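Telomerase reverse transcriptase (Candida tropicalis MYA-3404, PDB 6ZD1) probably extends chromosome ends by reverse transcription, adding short DNA repeats copied from a template within the telomerase RNA. Local coordinates at residues T318-L323 with L561-K566; V332-K337 with D512-V517; E493-L498 with F504-S509. One frame throughout, in Å; residues are numbered along the deposited sequence.

Contact 1 (T318-L323 with L561-K566); sequences TFRNDL and LTLDVK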
ATOM      1  N   THR A 318       2.407  27.975  -8.013  1.00 79.06           N
ATOM      2  CA  THR A 318       1.666  29.183  -7.668  1.00 75.23           C
ATOM      3  C   THR A 318       2.582  30.216  -7.022  1.00 77.76           C
ATOM      4  O   THR A 318       2.470  31.416  -7.300  1.00 77.13           O
ATOM      5  CB  THR A 318       0.493  28.833  -6.749  1.00 75.97           C
ATOM      6  OG1 THR A 318      -0.372  27.908  -7.420  1.00 72.24           O
ATOM      7  CG2 THR A 318      -0.301  30.079  -6.379  1.00 70.10           C
ATOM      8  N   PHE A 319       3.511  29.763  -6.174  1.00 67.50           N
ATOM      9  CA  PHE A 319       4.503  30.668  -5.602  1.00 69.47           C
ATOM     10  C   PHE A 319       5.346  31.310  -6.696  1.00 69.74           C
ATOM     11  O   PHE A 319       5.594  32.521  -6.673  1.00 67.99           O
ATOM     12  CB  PHE A 319       5.381  29.900  -4.610  1.00 65.77           C
ATOM     13  CG  PHE A 319       6.360  30.756  -3.853  1.00 66.85           C
ATOM     14  CD1 PHE A 319       5.923  31.646  -2.882  1.00 61.85           C
ATOM     15  CD2 PHE A 319       7.724  30.638  -4.084  1.00 63.94           C
ATOM     16  CE1 PHE A 319       6.827  32.423  -2.176  1.00 68.64           C
ATOM     17  CE2 PHE A 319       8.633  31.410  -3.383  1.00 63.43           C
ATOM     18  CZ  PHE A 319       8.184  32.304  -2.426  1.00 77.23           C
ATOM     19  N   ARG A 320       5.764  30.520  -7.688  1.00 59.71           N
ATOM     20  CA  ARG A 320       6.527  31.079  -8.798  1.00 66.56           C
ATOM     21  C   ARG A 320       5.689  32.078  -9.587  1.00 80.41           C
ATOM     22  O   ARG A 320       6.142  33.188  -9.887  1.00 74.04           O
ATOM     23  CB  ARG A 320       7.016  29.957  -9.711  1.00 70.90           C
ATOM     24  CG  ARG A 320       7.772  30.442 -10.931  1.00 62.36           C
ATOM     25  CD  ARG A 320       7.815  29.362 -11.989  1.00 62.24           C
ATOM     26  NE  ARG A 320       6.479  29.089 -12.506  1.00 68.94           N
ATOM     27  CZ  ARG A 320       6.200  28.151 -13.403  1.00 64.61           C
ATOM     28  NH1 ARG A 320       7.171  27.386 -13.881  1.00 72.39           N
ATOM     29  NH2 ARG A 320       4.952  27.980 -13.820  1.00 62.88           N
ATOM     30  N   ASN A 321       4.447  31.703  -9.908  1.00 78.05           N
ATOM     31  CA  ASN A 321       3.596  32.558 -10.726  1.00 64.94           C
ATOM     32  C   ASN A 321       3.245  33.852 -10.005  1.00 86.25           C
ATOM     33  O   ASN A 321       3.269  34.931 -10.609  1.00 79.99           O
ATOM     34  CB  ASN A 321       2.325  31.808 -11.126  1.00 72.29           C
ATOM     35  CG  ASN A 321       2.598  30.676 -12.097  1.00 78.44           C
ATOM     36  OD1 ASN A 321       3.653  30.626 -12.732  1.00 70.20           O
ATOM     37  ND2 ASN A 321       1.640  29.764 -12.225  1.00 81.97           N
ATOM     38  N   ASP A 322       2.890  33.766  -8.720  1.00 66.65           N
ATOM     39  CA  ASP A 322       2.586  34.980  -7.969  1.00 79.43           C
ATOM     40  C   ASP A 322       3.807  35.885  -7.843  1.00 84.54           C
ATOM     41  O   ASP A 322       3.667  37.113  -7.815  1.00 90.52           O
ATOM     42  CB  ASP A 322       2.025  34.618  -6.594  1.00 87.43           C
ATOM     43  CG  ASP A 322       0.652  33.972  -6.681  1.00 98.88           C
ATOM     44  OD1 ASP A 322       0.080  33.941  -7.794  1.00 93.65           O
ATOM     45  OD2 ASP A 322       0.145  33.494  -5.642  1.00 99.90           O
ATOM     46  N   LEU A 323       5.010  35.305  -7.786  1.00 80.74           N
ATOM     47  CA  LEU A 323       6.215  36.129  -7.790  1.00 70.88           C
ATOM     48  C   LEU A 323       6.392  36.845  -9.122  1.00 73.93           C
ATOM     49  O   LEU A 323       6.764  38.022  -9.153  1.00 82.88           O
ATOM     50  CB  LEU A 323       7.442  35.277  -7.478  1.00 67.84           C
ATOM     51  CG  LEU A 323       7.692  35.015  -5.996  1.00 72.30           C
ATOM     52  CD1 LEU A 323       8.905  34.120  -5.816  1.00 74.83           C
ATOM     53  CD2 LEU A 323       7.875  36.332  -5.261  1.00 69.65           C
ATOM     54  N   LEU A 561      16.692  28.322  -9.530  1.00 70.38           N
ATOM     55  CA  LEU A 561      16.835  29.554 -10.293  1.00 76.35           C
ATOM     56  C   LEU A 561      15.551  29.958 -11.004  1.00 75.72           C
ATOM     57  O   LEU A 561      15.232  31.148 -11.072  1.00 67.09           O
ATOM     58  CB  LEU A 561      17.962  29.402 -11.312  1.00 70.96           C
ATOM     59  CG  LEU A 561      18.611  30.705 -11.763  1.00 88.43           C
ATOM     60  CD1 LEU A 561      19.194  31.436 -10.566  1.00 71.08           C
ATOM     61  CD2 LEU A 561      19.686  30.410 -12.790  1.00102.07           C
ATOM     62  N   THR A 562      14.825  28.992 -11.565  1.00 80.63           N
ATOM     63  CA  THR A 562      13.607  29.270 -12.309  1.00 64.88           C
ATOM     64  C   THR A 562      12.352  28.695 -11.666  1.00 62.87           C
ATOM     65  O   THR A 562      11.253  28.928 -12.184  1.00 65.76           O
ATOM     66  CB  THR A 562      13.730  28.731 -13.739  1.00 65.97           C
ATOM     67  OG1 THR A 562      13.897  27.309 -13.700  1.00 64.75           O
ATOM     68  CG2 THR A 562      14.929  29.352 -14.439  1.00 68.35           C
ATOM     69  N   LEU A 563      12.481  27.957 -10.561  1.00 61.24           N
ATOM     70  CA  LEU A 563      11.347  27.303  -9.902  1.00 64.08           C
ATOM     71  C   LEU A 563      10.629  26.349 -10.856  1.00 60.76           C
ATOM     72  O   LEU A 563       9.400  26.245 -10.861  1.00 58.46           O
ATOM     73  CB  LEU A 563      10.376  28.320  -9.292  1.00 66.19           C
ATOM     74  CG  LEU A 563      10.820  28.943  -7.961  1.00 61.07           C
ATOM     75  CD1 LEU A 563       9.675  29.700  -7.303  1.00 61.08           C
ATOM     76  CD2 LEU A 563      11.376  27.890  -7.015  1.00 64.33           C
ATOM     77  N   ASP A 564      11.407  25.664 -11.690  1.00 59.74           N
ATOM     78  CA  ASP A 564      10.890  24.563 -12.490  1.00 59.65           C
ATOM     79  C   ASP A 564      10.719  23.333 -11.603  1.00 59.85           C
ATOM     80  O   ASP A 564      11.622  22.983 -10.840  1.00 63.03           O
ATOM     81  CB  ASP A 564      11.843  24.261 -13.644  1.00 61.31           C
ATOM     82  CG  ASP A 564      11.320  23.180 -14.566  1.00 70.71           C
ATOM     83  OD1 ASP A 564      10.536  23.507 -15.484  1.00 73.94           O
ATOM     84  OD2 ASP A 564      11.692  22.003 -14.374  1.00 79.74           O
ATOM     85  N   VAL A 565       9.561  22.684 -11.698  1.00 63.66           N
ATOM     86  CA  VAL A 565       9.234  21.509 -10.892  1.00 55.59           C
ATOM     87  C   VAL A 565       8.894  20.372 -11.849  1.00 71.79           C
ATOM     88  O   VAL A 565       7.853  20.405 -12.516  1.00 65.43           O
ATOM     89  CB  VAL A 565       8.067  21.781  -9.933  1.00 55.34           C
ATOM     90  CG1 VAL A 565       7.760  20.541  -9.105  1.00 69.00           C
ATOM     91  CG2 VAL A 565       8.369  22.970  -9.033  1.00 58.38           C
ATOM     92  N   LYS A 566       9.760  19.360 -11.912  1.00 74.21           N
ATOM     93  CA  LYS A 566       9.572  18.213 -12.792  1.00 79.24           C
ATOM     94  C   LYS A 566       9.579  16.928 -11.971  1.00 81.80           C
ATOM     95  O   LYS A 566      10.402  16.761 -11.066  1.00 81.78           O
ATOM     96  CB  LYS A 566      10.668  18.161 -13.869  1.00 73.56           C
ATOM     97  CG  LYS A 566      10.299  17.369 -15.122  1.00 72.28           C
ATOM     98  CD  LYS A 566      10.859  15.951 -15.093  1.00 96.37           C
ATOM     99  CE  LYS A 566      10.435  15.150 -16.324  1.00 90.00           C
ATOM    100  NZ  LYS A 566       8.953  14.976 -16.403  1.00107.74           N
TER

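Contact 2 (V332-K337 with D512-V517); sequences VLYMIK and DTLKKV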
ATOM      1  N   VAL A 332      16.311  36.363  -6.827  1.00 74.78           N
ATOM      2  CA  VAL A 332      17.187  35.312  -6.326  1.00 77.75           C
ATOM      3  C   VAL A 332      16.505  34.669  -5.128  1.00 79.36           C
ATOM      4  O   VAL A 332      16.133  35.351  -4.167  1.00 80.31           O
ATOM      5  CB  VAL A 332      18.568  35.869  -5.956  1.00 75.95           C
ATOM      6  CG1 VAL A 332      19.453  34.764  -5.398  1.00 79.18           C
ATOM      7  CG2 VAL A 332      19.214  36.522  -7.171  1.00 77.57           C
ATOM      8  N   LEU A 333      16.307  33.356  -5.196  1.00 76.36           N
ATOM      9  CA  LEU A 333      15.548  32.617  -4.198  1.00 79.29           C
ATOM     10  C   LEU A 333      16.463  31.675  -3.432  1.00 72.34           C
ATOM     11  O   LEU A 333      17.400  31.107  -3.998  1.00 73.04           O
ATOM     12  CB  LEU A 333      14.412  31.824  -4.845  1.00 71.11           C
ATOM     13  CG  LEU A 333      13.341  32.686  -5.510  1.00 80.11           C
ATOM     14  CD1 LEU A 333      12.341  31.816  -6.235  1.00 71.37           C
ATOM     15  CD2 LEU A 333      12.649  33.560  -4.474  1.00 82.76           C
ATOM     16  N   TYR A 334      16.187  31.522  -2.144  1.00 73.23           N
ATOM     17  CA  TYR A 334      16.935  30.638  -1.265  1.00 68.93           C
ATOM     18  C   TYR A 334      16.011  29.523  -0.807  1.00 75.07           C
ATOM     19  O   TYR A 334      14.841  29.766  -0.498  1.00 74.44           O
ATOM     20  CB  TYR A 334      17.488  31.403  -0.057  1.00 71.15           C
ATOM     21  CG  TYR A 334      18.196  32.684  -0.428  1.00 78.84           C
ATOM     22  CD1 TYR A 334      17.478  33.832  -0.745  1.00 81.52           C
ATOM     23  CD2 TYR A 334      19.579  32.749  -0.463  1.00 74.89           C
ATOM     24  CE1 TYR A 334      18.117  35.001  -1.097  1.00 75.65           C
ATOM     25  CE2 TYR A 334      20.229  33.916  -0.812  1.00 89.32           C
ATOM     26  CZ  TYR A 334      19.491  35.040  -1.128  1.00 80.46           C
ATOM     27  OH  TYR A 334      20.125  36.209  -1.475  1.00 84.43           O
HETATM   28  N   MSE A 335      16.519  28.298  -0.796  1.00 69.47           N
HETATM   29  CA  MSE A 335      15.687  27.188  -0.359  1.00 70.16           C
HETATM   30  C   MSE A 335      16.431  26.150   0.463  1.00 72.36           C
HETATM   31  O   MSE A 335      17.623  25.904   0.268  1.00 64.85           O
HETATM   32  CB  MSE A 335      15.017  26.519  -1.555  1.00 88.51           C
HETATM   33  CG  MSE A 335      15.965  26.053  -2.631  1.00 96.85           C
HETATM   34 SE   MSE A 335      14.960  25.285  -4.109  1.00148.16          SE
HETATM   35  CE  MSE A 335      13.913  26.851  -4.598  1.00 98.50           C
ATOM     36  N   ILE A 336      15.691  25.550   1.390  1.00 73.99           N
ATOM     37  CA  ILE A 336      16.223  24.608   2.365  1.00 67.43           C
ATOM     38  C   ILE A 336      15.231  23.459   2.500  1.00 72.85           C
ATOM     39  O   ILE A 336      14.018  23.687   2.579  1.00 60.36           O
ATOM     40  CB  ILE A 336      16.470  25.301   3.722  1.00 62.25           C
ATOM     41  CG1 ILE A 336      16.875  24.293   4.796  1.00 66.62           C
ATOM     42  CG2 ILE A 336      15.254  26.118   4.145  1.00 67.88           C
ATOM     43  CD1 ILE A 336      18.351  24.020   4.817  1.00 65.41           C
ATOM     44  N   LYS A 337      15.731  22.226   2.474  1.00 73.00           N
ATOM     45  CA  LYS A 337      14.917  21.051   2.761  1.00 63.84           C
ATOM     46  C   LYS A 337      15.498  20.318   3.960  1.00 62.06           C
ATOM     47  O   LYS A 337      16.722  20.263   4.135  1.00 59.84           O
ATOM     48  CB  LYS A 337      14.818  20.107   1.552  1.00 65.76           C
ATOM     49  CG  LYS A 337      16.020  19.205   1.345  1.00 72.05           C
ATOM     50  CD  LYS A 337      15.743  18.149   0.294  1.00 69.94           C
ATOM     51  CE  LYS A 337      16.917  17.197   0.157  1.00 68.70           C
ATOM     52  NZ  LYS A 337      16.663  16.161  -0.878  1.00 71.51           N
ATOM     53  N   ASP A 512      17.307  36.823   5.197  1.00 94.71           N
ATOM     54  CA  ASP A 512      17.251  36.974   6.649  1.00 92.08           C
ATOM     55  C   ASP A 512      16.271  35.983   7.262  1.00 83.05           C
ATOM     56  O   ASP A 512      16.599  35.295   8.235  1.00 85.08           O
ATOM     57  CB  ASP A 512      16.863  38.407   7.021  1.00 98.03           C
ATOM     58  CG  ASP A 512      17.832  39.440   6.473  1.00104.35           C
ATOM     59  OD1 ASP A 512      19.054  39.176   6.461  1.00108.85           O
ATOM     60  OD2 ASP A 512      17.370  40.522   6.053  1.00108.48           O
ATOM     61  N   THR A 513      15.060  35.900   6.704  1.00 83.97           N
ATOM     62  CA  THR A 513      14.111  34.890   7.152  1.00 78.63           C
ATOM     63  C   THR A 513      14.605  33.481   6.850  1.00 83.03           C
ATOM     64  O   THR A 513      14.135  32.523   7.473  1.00 85.08           O
ATOM     65  CB  THR A 513      12.741  35.116   6.503  1.00 81.88           C
ATOM     66  OG1 THR A 513      12.820  34.841   5.099  1.00101.15           O
ATOM     67  CG2 THR A 513      12.284  36.560   6.700  1.00 79.03           C
ATOM     68  N   LEU A 514      15.551  33.334   5.919  1.00 84.73           N
ATOM     69  CA  LEU A 514      16.183  32.035   5.722  1.00 79.68           C
ATOM     70  C   LEU A 514      16.969  31.624   6.958  1.00 77.36           C
ATOM     71  O   LEU A 514      16.935  30.458   7.363  1.00 81.80           O
ATOM     72  CB  LEU A 514      17.095  32.057   4.496  1.00 78.76           C
ATOM     73  CG  LEU A 514      17.879  30.758   4.261  1.00 73.76           C
ATOM     74  CD1 LEU A 514      16.952  29.619   3.842  1.00 70.75           C
ATOM     75  CD2 LEU A 514      18.987  30.959   3.241  1.00 74.30           C
ATOM     76  N   LYS A 515      17.678  32.573   7.578  1.00 79.44           N
ATOM     77  CA  LYS A 515      18.441  32.247   8.778  1.00 83.84           C
ATOM     78  C   LYS A 515      17.533  32.020   9.979  1.00 87.03           C
ATOM     79  O   LYS A 515      17.885  31.249  10.876  1.00 88.48           O
ATOM     80  CB  LYS A 515      19.456  33.349   9.083  1.00 93.81           C
ATOM     81  CG  LYS A 515      20.854  33.078   8.541  1.00110.30           C
ATOM     82  CD  LYS A 515      21.505  31.887   9.238  1.00113.96           C
ATOM     83  CE  LYS A 515      22.933  31.670   8.752  1.00110.40           C
ATOM     84  NZ  LYS A 515      23.616  30.549   9.457  1.00103.66           N
ATOM     85  N   LYS A 516      16.373  32.680  10.019  1.00 84.32           N
ATOM     86  CA  LYS A 516      15.403  32.407  11.077  1.00 83.10           C
ATOM     87  C   LYS A 516      14.972  30.946  11.056  1.00 81.30           C
ATOM     88  O   LYS A 516      14.976  30.267  12.091  1.00 91.30           O
ATOM     89  CB  LYS A 516      14.193  33.330  10.933  1.00 91.83           C
ATOM     90  CG  LYS A 516      14.489  34.792  11.212  1.00 96.23           C
ATOM     91  CD  LYS A 516      13.244  35.648  11.042  1.00 88.17           C
ATOM     92  CE  LYS A 516      13.526  37.097  11.396  1.00100.16           C
ATOM     93  NZ  LYS A 516      13.984  37.226  12.806  1.00113.36           N
ATOM     94  N   VAL A 517      14.585  30.446   9.881  1.00 84.55           N
ATOM     95  CA  VAL A 517      14.233  29.036   9.753  1.00 79.52           C
ATOM     96  C   VAL A 517      15.461  28.161   9.963  1.00 75.84           C
ATOM     97  O   VAL A 517      15.384  27.095  10.586  1.00 83.70           O
ATOM     98  CB  VAL A 517      13.585  28.775   8.380  1.00 72.57           C
ATOM     99  CG1 VAL A 517      13.245  27.301   8.219  1.00 76.44           C
ATOM    100  CG2 VAL A 517      12.350  29.643   8.196  1.00 71.28           C
TER

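Contact 3 (E493-L498 with F504-S509); sequences EDNLLL and FIFITS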
ATOM      1  N   GLU A 493       4.044  36.768   0.648  1.00105.58           N
ATOM      2  CA  GLU A 493       4.486  37.201  -0.671  1.00112.06           C
ATOM      3  C   GLU A 493       5.962  36.923  -0.929  1.00110.01           C
ATOM      4  O   GLU A 493       6.390  36.985  -2.086  1.00112.21           O
ATOM      5  CB  GLU A 493       4.213  38.696  -0.841  1.00112.66           C
ATOM      6  CG  GLU A 493       2.751  39.084  -0.710  1.00106.35           C
ATOM      7  CD  GLU A 493       2.534  40.569  -0.905  1.00114.89           C
ATOM      8  OE1 GLU A 493       3.525  41.327  -0.845  1.00109.95           O
ATOM      9  OE2 GLU A 493       1.373  40.977  -1.121  1.00129.95           O
ATOM     10  N   ASP A 494       6.747  36.623   0.108  1.00100.11           N
ATOM     11  CA  ASP A 494       8.194  36.520  -0.014  1.00 92.94           C
ATOM     12  C   ASP A 494       8.771  35.172   0.394  1.00 92.56           C
ATOM     13  O   ASP A 494       9.940  34.913   0.085  1.00 91.45           O
ATOM     14  CB  ASP A 494       8.879  37.612   0.826  1.00 93.66           C
ATOM     15  CG  ASP A 494       8.889  38.961   0.130  1.00119.66           C
ATOM     16  OD1 ASP A 494       9.765  39.183  -0.733  1.00120.05           O
ATOM     17  OD2 ASP A 494       8.010  39.795   0.435  1.00124.91           O
ATOM     18  N   ASN A 495       8.013  34.322   1.083  1.00 85.57           N
ATOM     19  CA  ASN A 495       8.540  33.043   1.534  1.00 86.26           C
ATOM     20  C   ASN A 495       7.420  32.014   1.581  1.00 79.10           C
ATOM     21  O   ASN A 495       6.244  32.356   1.728  1.00 78.78           O
ATOM     22  CB  ASN A 495       9.220  33.167   2.899  1.00 76.93           C
ATOM     23  CG  ASN A 495       8.476  34.083   3.834  1.00 84.48           C
ATOM     24  OD1 ASN A 495       8.864  35.234   4.030  1.00 93.49           O
ATOM     25  ND2 ASN A 495       7.393  33.582   4.415  1.00 89.70           N
ATOM     26  N   LEU A 496       7.805  30.745   1.445  1.00 75.91           N
ATOM     27  CA  LEU A 496       6.862  29.641   1.337  1.00 74.41           C
ATOM     28  C   LEU A 496       7.405  28.426   2.074  1.00 74.89           C
ATOM     29  O   LEU A 496       8.526  27.987   1.804  1.00 77.14           O
ATOM     30  CB  LEU A 496       6.605  29.289  -0.130  1.00 72.15           C
ATOM     31  CG  LEU A 496       5.866  27.974  -0.373  1.00 82.42           C
ATOM     32  CD1 LEU A 496       4.417  28.106   0.056  1.00 77.68           C
ATOM     33  CD2 LEU A 496       5.973  27.545  -1.831  1.00 55.85           C
ATOM     34  N   LEU A 497       6.614  27.891   3.002  1.00 87.40           N
ATOM     35  CA  LEU A 497       6.940  26.670   3.727  1.00 64.37           C
ATOM     36  C   LEU A 497       5.904  25.600   3.418  1.00 62.48           C
ATOM     37  O   LEU A 497       4.699  25.869   3.432  1.00 72.19           O
ATOM     38  CB  LEU A 497       6.998  26.916   5.240  1.00 65.38           C
ATOM     39  CG  LEU A 497       7.342  25.719   6.134  1.00 69.85           C
ATOM     40  CD1 LEU A 497       8.781  25.272   5.910  1.00 59.12           C
ATOM     41  CD2 LEU A 497       7.095  26.040   7.603  1.00 60.95           C
ATOM     42  N   LEU A 498       6.378  24.383   3.155  1.00 58.49           N
ATOM     43  CA  LEU A 498       5.533  23.252   2.800  1.00 59.55           C
ATOM     44  C   LEU A 498       5.955  22.036   3.613  1.00 77.87           C
ATOM     45  O   LEU A 498       7.143  21.857   3.909  1.00 73.20           O
ATOM     46  CB  LEU A 498       5.615  22.928   1.309  1.00 65.59           C
ATOM     47  CG  LEU A 498       5.142  23.997   0.328  1.00 62.82           C
ATOM     48  CD1 LEU A 498       5.334  23.490  -1.085  1.00 66.92           C
ATOM     49  CD2 LEU A 498       3.688  24.340   0.587  1.00 72.02           C
ATOM     50  N   PHE A 504      10.333  18.542   4.773  1.00 58.70           N
ATOM     51  CA  PHE A 504      10.046  19.967   4.761  1.00 69.91           C
ATOM     52  C   PHE A 504      10.831  20.638   3.644  1.00 71.82           C
ATOM     53  O   PHE A 504      11.943  20.218   3.310  1.00 60.82           O
ATOM     54  CB  PHE A 504      10.407  20.629   6.095  1.00 67.67           C
ATOM     55  CG  PHE A 504       9.583  20.159   7.259  1.00 73.54           C
ATOM     56  CD1 PHE A 504       8.588  20.967   7.787  1.00 68.42           C
ATOM     57  CD2 PHE A 504       9.811  18.918   7.836  1.00 73.00           C
ATOM     58  CE1 PHE A 504       7.830  20.543   8.866  1.00 72.98           C
ATOM     59  CE2 PHE A 504       9.055  18.487   8.911  1.00 66.91           C
ATOM     60  CZ  PHE A 504       8.064  19.301   9.427  1.00 58.47           C
ATOM     61  N   ILE A 505      10.239  21.684   3.068  1.00 61.77           N
ATOM     62  CA  ILE A 505      10.934  22.547   2.122  1.00 53.37           C
ATOM     63  C   ILE A 505      10.519  23.980   2.410  1.00 62.35           C
ATOM     64  O   ILE A 505       9.367  24.246   2.770  1.00 62.93           O
ATOM     65  CB  ILE A 505      10.648  22.162   0.654  1.00 53.73           C
ATOM     66  CG1 ILE A 505      11.598  22.916  -0.282  1.00 59.28           C
ATOM     67  CG2 ILE A 505       9.199  22.447   0.285  1.00 63.76           C
ATOM     68  CD1 ILE A 505      11.580  22.420  -1.700  1.00 60.02           C
ATOM     69  N   PHE A 506      11.469  24.901   2.281  1.00 56.77           N
ATOM     70  CA  PHE A 506      11.208  26.312   2.533  1.00 70.25           C
ATOM     71  C   PHE A 506      11.938  27.133   1.485  1.00 72.17           C
ATOM     72  O   PHE A 506      13.164  27.060   1.382  1.00 71.18           O
ATOM     73  CB  PHE A 506      11.655  26.713   3.939  1.00 62.05           C
ATOM     74  CG  PHE A 506      11.590  28.187   4.188  1.00 71.31           C
ATOM     75  CD1 PHE A 506      10.367  28.820   4.338  1.00 68.53           C
ATOM     76  CD2 PHE A 506      12.748  28.944   4.261  1.00 66.86           C
ATOM     77  CE1 PHE A 506      10.299  30.181   4.564  1.00 72.37           C
ATOM     78  CE2 PHE A 506      12.688  30.308   4.488  1.00 70.76           C
ATOM     79  CZ  PHE A 506      11.461  30.928   4.639  1.00 72.73           C
ATOM     80  N   ILE A 507      11.185  27.919   0.721  1.00 62.27           N
ATOM     81  CA  ILE A 507      11.722  28.750  -0.347  1.00 69.34           C
ATOM     82  C   ILE A 507      11.453  30.202   0.012  1.00 75.14           C
ATOM     83  O   ILE A 507      10.346  30.544   0.444  1.00 73.52           O
ATOM     84  CB  ILE A 507      11.100  28.396  -1.708  1.00 60.43           C
ATOM     85  CG1 ILE A 507      11.255  26.899  -1.988  1.00 63.96           C
ATOM     86  CG2 ILE A 507      11.746  29.210  -2.820  1.00 73.36           C
ATOM     87  CD1 ILE A 507      10.519  26.432  -3.222  1.00 57.25           C
ATOM     88  N   THR A 508      12.466  31.047  -0.146  1.00 67.51           N
ATOM     89  CA  THR A 508      12.337  32.443   0.233  1.00 77.61           C
ATOM     90  C   THR A 508      13.260  33.290  -0.630  1.00 81.98           C
ATOM     91  O   THR A 508      14.278  32.812  -1.137  1.00 77.55           O
ATOM     92  CB  THR A 508      12.662  32.638   1.719  1.00 73.47           C
ATOM     93  OG1 THR A 508      12.479  34.013   2.082  1.00 85.28           O
ATOM     94  CG2 THR A 508      14.098  32.224   2.005  1.00 75.86           C
ATOM     95  N   SER A 509      12.872  34.552  -0.812  1.00 80.89           N
ATOM     96  CA  SER A 509      13.761  35.567  -1.360  1.00 77.24           C
ATOM     97  C   SER A 509      14.475  36.350  -0.272  1.00 80.41           C
ATOM     98  O   SER A 509      15.472  37.022  -0.560  1.00 84.18           O
ATOM     99  CB  SER A 509      12.985  36.535  -2.259  1.00 78.59           C
ATOM    100  OG  SER A 509      12.025  37.261  -1.511  1.00 97.47           O
TER

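Contact 1 (T318-L323 with L561-K566)
Arg320, in the helix segment 318-323, comes nearest to Leu563 of 561-566, with their CA atoms 6.2 Å apart. Leu563 has the left-handed backbone conformation (phi 58°, psi 38°) and lies in the loop leading to strand 565-567. Its side chain points at the helix. CD1 of Leu563 meets CB of Arg320 at 3.6 Å and, obliquely, CD2 of the Phe319 ring at 3.9 Å. The side chains of Arg320 and Leu563 run past one another in opposite senses, with CB and CG of the arginine alongside CB and CD1 of the leucine. CD of Arg320 reaches the Thr562 carbonyl oxygen O at 3.5 Å. No hydrogen bond crosses the contact. A bend at chi3 (66°) turns the guanidinium back over its own helix. There NE (3.2 Å) and NH2 (3.1 Å) of Arg320 both donate to OD1 of Asn321 from the same side of the amide plane, and OD1 itself lies close to the guanidinium plane. This side-on grip limits rotation of the guanidinium. Val565 rests on Ala313, Ile316 and Leu317. Helix 309-326 of the palm thus meets a small antiparallel sheet whose hairpin 550-559 fits motif E, the primer grip of reverse transcriptases.

Contact 2 (V332-K337 with D512-V517)
Leu514 projects from helix 511-520 onto Tyr334 and Ile336 of strand 334-339. This is helix-on-sheet packing in the palm of the reverse transcriptase fold. Leu514 has the most surface buried here, and its two methyl groups divide the work. CD2 takes Tyr334 and CD1 takes Ile336. CG of Leu514 is anti to the backbone N (chi1 176°), and this extends the fork toward the strand. Tyr334 and Ile336 are two residues apart, so both start on the helix-facing side of the sheet. Met335, between them, is directed to the other side and packs on Ile507. The Tyr334 side chain crosses that of Leu514 at about a right angle. Its CB and the root of its ring meet the leucine, and the rest of the ring leads away. The hydroxyl at its far end is hydrogen-bonded to Glu544. Leu514 also touches Thr508 and Glu540, on the two strands that flank 334-339. The contact is buried and wholly apolar, with no hydrogen bond across it. The approach is closest at the tyrosine, where CD2 of Leu514 lies 3.6 Å from CB of Tyr334. At the other branch, CD1 of Leu514 lies 3.9 Å from CG2 of Ile336.

Contact 3 (E493-L498 with F504-S509)
The Phe506 ring has CB of Leu497 at its edge, near the ring plane. Two other neighbours lie oblique to the ring: CB of Asn495, 3.6 Å from CE1 of Phe506, and the carbonyl O of Leu496, 3.2 Å from CD1 of Phe506. The second ring, that of Phe504, has O of Leu498 obliquely placed and meets the ring of Phe338 with nearly parallel planes. Segments 495-498 and 504-508 run antiparallel, at 173°, as the arms of a beta hairpin. Leu496 with Ile507 and Leu498 with Ile505 are hydrogen-bonded pairs. N of Leu496 binds O of Ile507 at 2.7 Å, and N of Ile507 returns to O of Leu496 at 2.9 Å. At the open end, N of Ser509 donates to O of Asp494 in a nearly straight bond (3.1 Å, 167° at the hydrogen). The non-hydrogen-bonded pairs, Asn495 with Thr508 and Leu497 with Phe506, place their side chains on the face opposite Leu496 and Ile507. Leu497 swings its CG away from its N (chi1 -180°), which brings CD1 to 3.8 Å from CB of Phe506, and the two side chains cross at about a right angle. On the other face, CB of Leu498 lies 3.8 Å from CG2 of Ile505. In reverse transcriptases a hairpin of this kind, motif C, carries a pair of catalytic aspartates at its turn. The sequence between the segments fits that motif. Paired backbone bonds fix the register, and the buried side chains on both faces are mostly apolar, Asn495 and Thr508 excepted, consistent with a rigid base for the turn.

In the fold
Contacts 2 and 3 are buried and share one four-stranded palm sheet, in which strands 334-339 and 503-508 are neighbours. Contact 1 is partly buried and reaches the surface through Arg320 and Thr562. Helix 309-326 lies against the face with Leu496 and Ile507, while helix 511-520 covers the opposite face, with Ile336 and Phe506. Contact 3 therefore belongs to a sheet between two helices. Its chemistry is mainly backbone hydrogen bonding. Contacts 1 and 2 have no hydrogen bond across them and depend on a single leucine each. Phe319 connects contact 1 to contact 3 by packing on Leu496, and Leu563 connects it to contact 2 through Leu333.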